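Tonb-dependent siderophore receptor (Acinetobacter baumannii, PDB 5FP1) probably takes up iron at the outer membrane by binding iron-chelating siderophores, and may bind ferric enterobactin with micromolar affinity. Local coordinates at residues A[262-276]-A[288-302]. Numbering follows the deposited sequence.
Sequences RDFQKQENHIGTIKL and NTAMYAKSKNDYVWT. With C8E ((hydroxyethyloxy)tri(ethyloxy)octane), chain J.
Two neighbouring strands of the transmembrane beta-barrel, 264-276 and 288-302, form an antiparallel hairpin in which hydrogen-bonded pairs, from Phe-264 with Val-300 to Leu-276 with Asn-288, alternate with non-hydrogen-bonded ones. On the face that carries Gln-265, Gln-267 and Asn-269, side-chain amides and one hydroxyl link the strands. OD1 of Asn-297 receives NE2 of Gln-265 on a lone pair at 3.0 Å. That bond is nearly straight (169°), and the two amide planes lie only 6° apart; NE2 of Gln-267 adds a weak bond to the same oxygen. Further along, Ser-295 OG donates to Asn-269 OD1 at 2.6 Å, tilted from the amide plane. This face is turned to the barrel interior, where the plug domain of a TonB-dependent receptor sits: Asn-81 and Asn-108 bond Gln-265 and Gln-267, and Ile-101 touches Met-291, whose CE packs 3.7 Å from Ile-271 CG2. On the outer face, a chi1 of 61° swings the Phe-264 ring across to the partner strand, one face over Val-300 N and CE2 3.6 Å from Val-300 CG2. The detergent C8E lies against Tyr-292, its C11 3.4 Å from Tyr-292 CB. Where strand 264-276 begins, Thr-302 OG1 donates to the syn lone pair of Asp-263 OD2 at 2.7 Å, while NE and NH2 of Arg-262 both donate to OD1. Asp-263 OD2 also accepts from Trp-259 N and from a water that bridges to Thr-302 N.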
loop_
_atom_site.group_PDB
_atom_site.type_symbol
_atom_site.label_atom_id
_atom_site.label_comp_id
_atom_site.label_asym_id
_atom_site.label_seq_id
_atom_site.Cartn_x
_atom_site.Cartn_y
_atom_site.Cartn_z
ATOM N N ARG A 262 16.930 21.181 -6.243
ATOM C CA ARG A 262 15.541 21.623 -6.466
ATOM C C ARG A 262 14.503 20.739 -5.739
ATOM O O ARG A 262 13.523 21.233 -5.173
ATOM C CB ARG A 262 15.227 21.573 -7.947
ATOM C CG ARG A 262 13.886 22.171 -8.315
ATOM C CD ARG A 262 13.483 21.834 -9.725
ATOM N NE ARG A 262 13.163 20.423 -9.911
ATOM C CZ ARG A 262 12.793 19.873 -11.066
ATOM N NH1 ARG A 262 12.720 20.600 -12.176
ATOM N NH2 ARG A 262 12.483 18.585 -11.112
ATOM N N ASP A 263 14.710 19.434 -5.832
ATOM C CA ASP A 263 13.714 18.427 -5.467
ATOM C C ASP A 263 13.742 18.190 -3.957
ATOM O O ASP A 263 14.782 18.339 -3.312
ATOM C CB ASP A 263 14.022 17.097 -6.150
ATOM C CG ASP A 263 13.899 17.145 -7.681
ATOM O OD1 ASP A 263 13.308 18.094 -8.261
ATOM O OD2 ASP A 263 14.361 16.164 -8.292
ATOM N N PHE A 264 12.610 17.804 -3.396
ATOM C CA PHE A 264 12.529 17.513 -1.961
ATOM C C PHE A 264 11.213 16.800 -1.700
ATOM O O PHE A 264 10.294 16.850 -2.514
ATOM C CB PHE A 264 12.603 18.798 -1.106
ATOM C CG PHE A 264 11.479 19.771 -1.393
ATOM C CD1 PHE A 264 10.271 19.694 -0.702
ATOM C CD2 PHE A 264 11.617 20.730 -2.370
ATOM C CE1 PHE A 264 9.222 20.551 -1.013
ATOM C CE2 PHE A 264 10.590 21.610 -2.650
ATOM C CZ PHE A 264 9.391 21.504 -1.988
ATOM N N GLN A 265 11.113 16.166 -0.546
ATOM C CA GLN A 265 9.820 15.691 -0.089
ATOM C C GLN A 265 9.803 15.655 1.406
ATOM O O GLN A 265 10.693 15.088 2.038
ATOM C CB GLN A 265 9.501 14.299 -0.655
ATOM C CG GLN A 265 8.154 13.717 -0.203
ATOM C CD GLN A 265 7.573 12.739 -1.224
ATOM O OE1 GLN A 265 8.317 12.031 -1.913
ATOM N NE2 GLN A 265 6.229 12.725 -1.353
ATOM N N LYS A 266 8.766 16.249 1.958
ATOM C CA LYS A 266 8.559 16.281 3.388
ATOM C C LYS A 266 7.142 15.820 3.712
ATOM O O LYS A 266 6.152 16.397 3.250
ATOM C CB LYS A 266 8.751 17.714 3.894
ATOM C CG LYS A 266 10.177 18.230 3.732
ATOM C CD LYS A 266 10.235 19.755 3.808
ATOM C CE LYS A 266 11.678 20.233 3.750
ATOM N NZ LYS A 266 11.781 21.706 3.960
ATOM N N GLN A 267 7.051 14.732 4.459
ATOM C CA GLN A 267 5.775 14.225 4.900
ATOM C C GLN A 267 5.700 14.382 6.402
ATOM O O GLN A 267 6.697 14.212 7.120
ATOM C CB GLN A 267 5.631 12.751 4.495
ATOM C CG GLN A 267 5.765 12.528 2.993
ATOM C CD GLN A 267 5.364 11.143 2.539
ATOM O OE1 GLN A 267 5.477 10.166 3.274
ATOM N NE2 GLN A 267 4.892 11.052 1.314
ATOM N N GLU A 268 4.493 14.602 6.884
ATOM C CA GLU A 268 4.259 14.684 8.318
ATOM C C GLU A 268 2.891 14.125 8.644
ATOM O O GLU A 268 1.890 14.578 8.112
ATOM C CB GLU A 268 4.354 16.137 8.798
ATOM C CG GLU A 268 4.213 16.260 10.308
ATOM C CD GLU A 268 4.295 17.708 10.802
ATOM O OE1 GLU A 268 4.809 18.589 10.077
ATOM O OE2 GLU A 268 3.843 17.969 11.926
ATOM N N ASN A 269 2.873 13.114 9.503
ATOM C CA ASN A 269 1.662 12.411 9.844
ATOM C C ASN A 269 1.487 12.289 11.350
ATOM O O ASN A 269 2.426 11.904 12.041
ATOM C CB ASN A 269 1.655 11.048 9.196
ATOM C CG ASN A 269 1.325 11.134 7.711
ATOM O OD1 ASN A 269 0.159 11.204 7.312
ATOM N ND2 ASN A 269 2.358 11.233 6.906
ATOM N N HIS A 270 0.269 12.591 11.798
ATOM C CA HIS A 270 -0.130 12.448 13.196
ATOM C C HIS A 270 -1.403 11.656 13.213
ATOM O O HIS A 270 -2.318 11.937 12.419
ATOM C CB HIS A 270 -0.444 13.814 13.811
ATOM C CG HIS A 270 0.683 14.786 13.797
ATOM N ND1 HIS A 270 1.422 15.078 14.927
ATOM C CD2 HIS A 270 1.175 15.579 12.810
ATOM C CE1 HIS A 270 2.332 15.990 14.629
ATOM N NE2 HIS A 270 2.211 16.302 13.350
ATOM N N ILE A 271 -1.500 10.676 14.116
ATOM C CA ILE A 271 -2.767 9.977 14.328
ATOM C C ILE A 271 -3.024 9.856 15.852
ATOM O O ILE A 271 -2.152 9.390 16.586
ATOM C CB ILE A 271 -2.758 8.531 13.748
ATOM C CG1 ILE A 271 -2.343 8.514 12.273
ATOM C CG2 ILE A 271 -4.141 7.871 13.925
ATOM C CD1 ILE A 271 -2.171 7.122 11.684
ATOM N N GLY A 272 -4.215 10.248 16.278
ATOM C CA GLY A 272 -4.645 10.126 17.677
ATOM C C GLY A 272 -5.889 9.250 17.725
ATOM O O GLY A 272 -6.839 9.470 16.971
ATOM N N THR A 273 -5.878 8.242 18.592
ATOM C CA THR A 273 -6.978 7.275 18.673
ATOM C C THR A 273 -7.443 7.081 20.119
ATOM O O THR A 273 -6.617 6.944 21.017
ATOM C CB THR A 273 -6.537 5.921 18.112
ATOM O OG1 THR A 273 -6.023 6.098 16.781
ATOM C CG2 THR A 273 -7.673 4.963 18.062
ATOM N N ILE A 274 -8.761 7.046 20.306
ATOM C CA ILE A 274 -9.373 6.648 21.566
ATOM C C ILE A 274 -10.308 5.466 21.338
ATOM O O ILE A 274 -11.298 5.592 20.626
ATOM C CB ILE A 274 -10.198 7.792 22.191
ATOM C CG1 ILE A 274 -9.340 9.048 22.355
ATOM C CG2 ILE A 274 -10.714 7.348 23.559
ATOM C CD1 ILE A 274 -10.149 10.313 22.541
ATOM N N LYS A 275 -9.983 4.334 21.943
ATOM C CA LYS A 275 -10.788 3.142 21.811
ATOM C C LYS A 275 -11.339 2.728 23.168
ATOM O O LYS A 275 -10.576 2.509 24.110
ATOM C CB LYS A 275 -9.961 2.016 21.257
ATOM C CG LYS A 275 -10.733 0.737 21.069
ATOM C CD LYS A 275 -9.967 -0.175 20.137
ATOM C CE LYS A 275 -9.995 -1.608 20.584
ATOM N NZ LYS A 275 -8.695 -2.232 20.226
ATOM N N LEU A 276 -12.658 2.638 23.242
ATOM C CA LEU A 276 -13.372 2.245 24.478
ATOM C C LEU A 276 -14.094 0.924 24.223
ATOM O O LEU A 276 -14.790 0.769 23.204
ATOM C CB LEU A 276 -14.405 3.291 24.840
ATOM C CG LEU A 276 -13.852 4.708 24.922
ATOM C CD1 LEU A 276 -14.941 5.723 25.071
ATOM C CD2 LEU A 276 -12.838 4.807 26.040
ATOM N N ASN A 288 -16.185 1.405 20.783
ATOM C CA ASN A 288 -16.174 2.647 20.040
ATOM C C ASN A 288 -14.736 3.068 19.816
ATOM O O ASN A 288 -13.934 3.119 20.747
ATOM C CB ASN A 288 -16.921 3.797 20.736
ATOM C CG ASN A 288 -17.047 5.030 19.847
ATOM O OD1 ASN A 288 -16.260 5.995 19.946
ATOM N ND2 ASN A 288 -17.959 4.981 18.925
ATOM N N THR A 289 -14.412 3.359 18.566
ATOM C CA THR A 289 -13.080 3.825 18.227
ATOM C C THR A 289 -13.218 5.188 17.543
ATOM O O THR A 289 -13.942 5.347 16.564
ATOM C CB THR A 289 -12.346 2.825 17.328
ATOM O OG1 THR A 289 -12.424 1.504 17.874
ATOM C CG2 THR A 289 -10.861 3.216 17.146
ATOM N N ALA A 290 -12.549 6.183 18.101
ATOM C CA ALA A 290 -12.507 7.515 17.510
ATOM C C ALA A 290 -11.058 7.766 17.075
ATOM O O ALA A 290 -10.136 7.525 17.865
ATOM C CB ALA A 290 -12.971 8.554 18.538
ATOM N N MET A 291 -10.856 8.198 15.825
ATOM C CA MET A 291 -9.497 8.430 15.264
ATOM C C MET A 291 -9.442 9.789 14.595
ATOM O O MET A 291 -10.327 10.161 13.844
ATOM C CB MET A 291 -9.045 7.348 14.270
ATOM C CG MET A 291 -7.880 7.786 13.305
ATOM S SD MET A 291 -7.223 6.282 12.549
ATOM C CE MET A 291 -6.433 6.985 11.131
ATOM N N TYR A 292 -8.391 10.526 14.908
ATOM C CA TYR A 292 -8.170 11.850 14.391
ATOM C C TYR A 292 -6.836 11.770 13.639
ATOM O O TYR A 292 -5.839 11.329 14.200
ATOM C CB TYR A 292 -8.054 12.849 15.558
ATOM C CG TYR A 292 -9.279 12.915 16.487
ATOM C CD1 TYR A 292 -9.465 11.981 17.522
ATOM C CD2 TYR A 292 -10.238 13.919 16.336
ATOM C CE1 TYR A 292 -10.569 12.040 18.351
ATOM C CE2 TYR A 292 -11.349 13.983 17.163
ATOM C CZ TYR A 292 -11.498 13.044 18.166
ATOM O OH TYR A 292 -12.592 13.114 18.981
ATOM N N ALA A 293 -6.807 12.158 12.371
ATOM C CA ALA A 293 -5.563 12.057 11.605
ATOM C C ALA A 293 -5.239 13.368 10.929
ATOM O O ALA A 293 -6.116 14.039 10.402
ATOM C CB ALA A 293 -5.634 10.943 10.571
ATOM N N LYS A 294 -3.963 13.721 10.933
ATOM C CA LYS A 294 -3.502 14.898 10.214
ATOM C C LYS A 294 -2.372 14.419 9.311
ATOM O O LYS A 294 -1.484 13.687 9.756
ATOM C CB LYS A 294 -3.003 15.971 11.186
ATOM C CG LYS A 294 -2.308 17.131 10.482
ATOM C CD LYS A 294 -2.890 18.463 10.874
ATOM C CE LYS A 294 -2.280 19.606 10.093
ATOM N NZ LYS A 294 -3.378 20.485 9.621
ATOM N N SER A 295 -2.426 14.778 8.037
ATOM C CA SER A 295 -1.454 14.260 7.084
ATOM C C SER A 295 -1.038 15.366 6.121
ATOM O O SER A 295 -1.890 15.960 5.440
ATOM C CB SER A 295 -2.060 13.078 6.303
ATOM O OG SER A 295 -1.088 12.477 5.448
ATOM N N LYS A 296 0.265 15.640 6.082
ATOM C CA LYS A 296 0.834 16.642 5.186
ATOM C C LYS A 296 1.838 16.031 4.236
ATOM O O LYS A 296 2.559 15.112 4.592
ATOM C CB LYS A 296 1.514 17.754 6.003
ATOM C CG LYS A 296 0.549 18.397 6.983
ATOM C CD LYS A 296 1.185 19.481 7.853
ATOM C CE LYS A 296 1.572 20.679 7.017
ATOM N NZ LYS A 296 1.552 21.934 7.824
ATOM N N ASN A 297 1.880 16.561 3.018
ATOM C CA ASN A 297 2.801 16.114 2.005
ATOM C C ASN A 297 3.210 17.337 1.210
ATOM O O ASN A 297 2.357 18.140 0.794
ATOM C CB ASN A 297 2.088 15.059 1.124
ATOM C CG ASN A 297 3.022 14.246 0.243
ATOM O OD1 ASN A 297 4.262 14.200 0.415
ATOM N ND2 ASN A 297 2.402 13.535 -0.715
ATOM N N ASP A 298 4.504 17.490 0.995
ATOM C CA ASP A 298 5.046 18.673 0.337
ATOM C C ASP A 298 6.230 18.188 -0.479
ATOM O O ASP A 298 7.205 17.702 0.089
ATOM C CB ASP A 298 5.484 19.691 1.406
ATOM C CG ASP A 298 5.939 21.013 0.829
ATOM O OD1 ASP A 298 5.825 21.252 -0.381
ATOM O OD2 ASP A 298 6.423 21.847 1.610
ATOM N N TYR A 299 6.112 18.230 -1.801
ATOM C CA TYR A 299 7.106 17.619 -2.639
ATOM C C TYR A 299 7.309 18.255 -4.004
ATOM O O TYR A 299 6.394 18.864 -4.594
ATOM C CB TYR A 299 6.838 16.120 -2.814
ATOM C CG TYR A 299 5.624 15.764 -3.633
ATOM C CD1 TYR A 299 5.631 15.862 -5.020
ATOM C CD2 TYR A 299 4.476 15.285 -3.022
ATOM C CE1 TYR A 299 4.525 15.502 -5.775
ATOM C CE2 TYR A 299 3.356 14.945 -3.769
ATOM C CZ TYR A 299 3.381 15.054 -5.145
ATOM O OH TYR A 299 2.241 14.732 -5.862
ATOM N N VAL A 300 8.535 18.091 -4.474
ATOM C CA VAL A 300 8.962 18.378 -5.845
ATOM C C VAL A 300 9.880 17.243 -6.272
ATOM O O VAL A 300 10.883 16.961 -5.598
ATOM C CB VAL A 300 9.771 19.700 -5.938
ATOM C CG1 VAL A 300 10.428 19.824 -7.308
ATOM C CG2 VAL A 300 8.861 20.885 -5.677
ATOM N N TRP A 301 9.543 16.545 -7.342
ATOM C CA TRP A 301 10.394 15.466 -7.832
ATOM C C TRP A 301 10.430 15.451 -9.359
ATOM O O TRP A 301 9.622 16.131 -10.032
ATOM C CB TRP A 301 10.023 14.082 -7.243
ATOM C CG TRP A 301 8.732 13.617 -7.640
ATOM C CD1 TRP A 301 7.529 13.892 -7.022
ATOM C CD2 TRP A 301 8.414 12.809 -8.792
ATOM N NE1 TRP A 301 6.504 13.322 -7.732
ATOM C CE2 TRP A 301 7.017 12.644 -8.811
ATOM C CE3 TRP A 301 9.177 12.229 -9.813
ATOM C CZ2 TRP A 301 6.360 11.904 -9.812
ATOM C CZ3 TRP A 301 8.529 11.492 -10.792
ATOM C CH2 TRP A 301 7.138 11.351 -10.796
ATOM N N THR A 302 11.380 14.692 -9.892
ATOM C CA THR A 302 11.694 14.744 -11.308
ATOM C C THR A 302 11.188 13.557 -12.085
ATOM O O THR A 302 11.533 12.405 -11.786
ATOM C CB THR A 302 13.217 14.848 -11.533
ATOM O OG1 THR A 302 13.692 16.060 -10.950
ATOM C CG2 THR A 302 13.529 14.828 -13.006
HETATM C C1 C8E J . -12.752 18.043 9.143
HETATM C C2 C8E J . -12.392 16.733 9.808
HETATM C C3 C8E J . -11.484 16.953 11.017
HETATM C C4 C8E J . -12.292 17.113 12.301
HETATM C C5 C8E J . -11.412 17.418 13.509
HETATM C C6 C8E J . -10.354 16.343 13.692
HETATM C C7 C8E J . -9.080 16.655 12.904
HETATM C C8 C8E J . -7.883 15.915 13.486
HETATM O O9 C8E J . -6.788 16.827 13.570
HETATM C C10 C8E J . -5.523 16.207 13.847
HETATM C C11 C8E J . -5.607 15.123 14.923
HETATM O O12 C8E J . -4.296 14.741 15.369
HETATM O O HOH W 1 13.528 13.539 -8.180
HETATM O O HOH W 2 2.284 12.171 4.013
HETATM O O HOH W 3 -1.822 10.467 9.213
HETATM O O HOH W 4 -13.911 6.273 21.646
#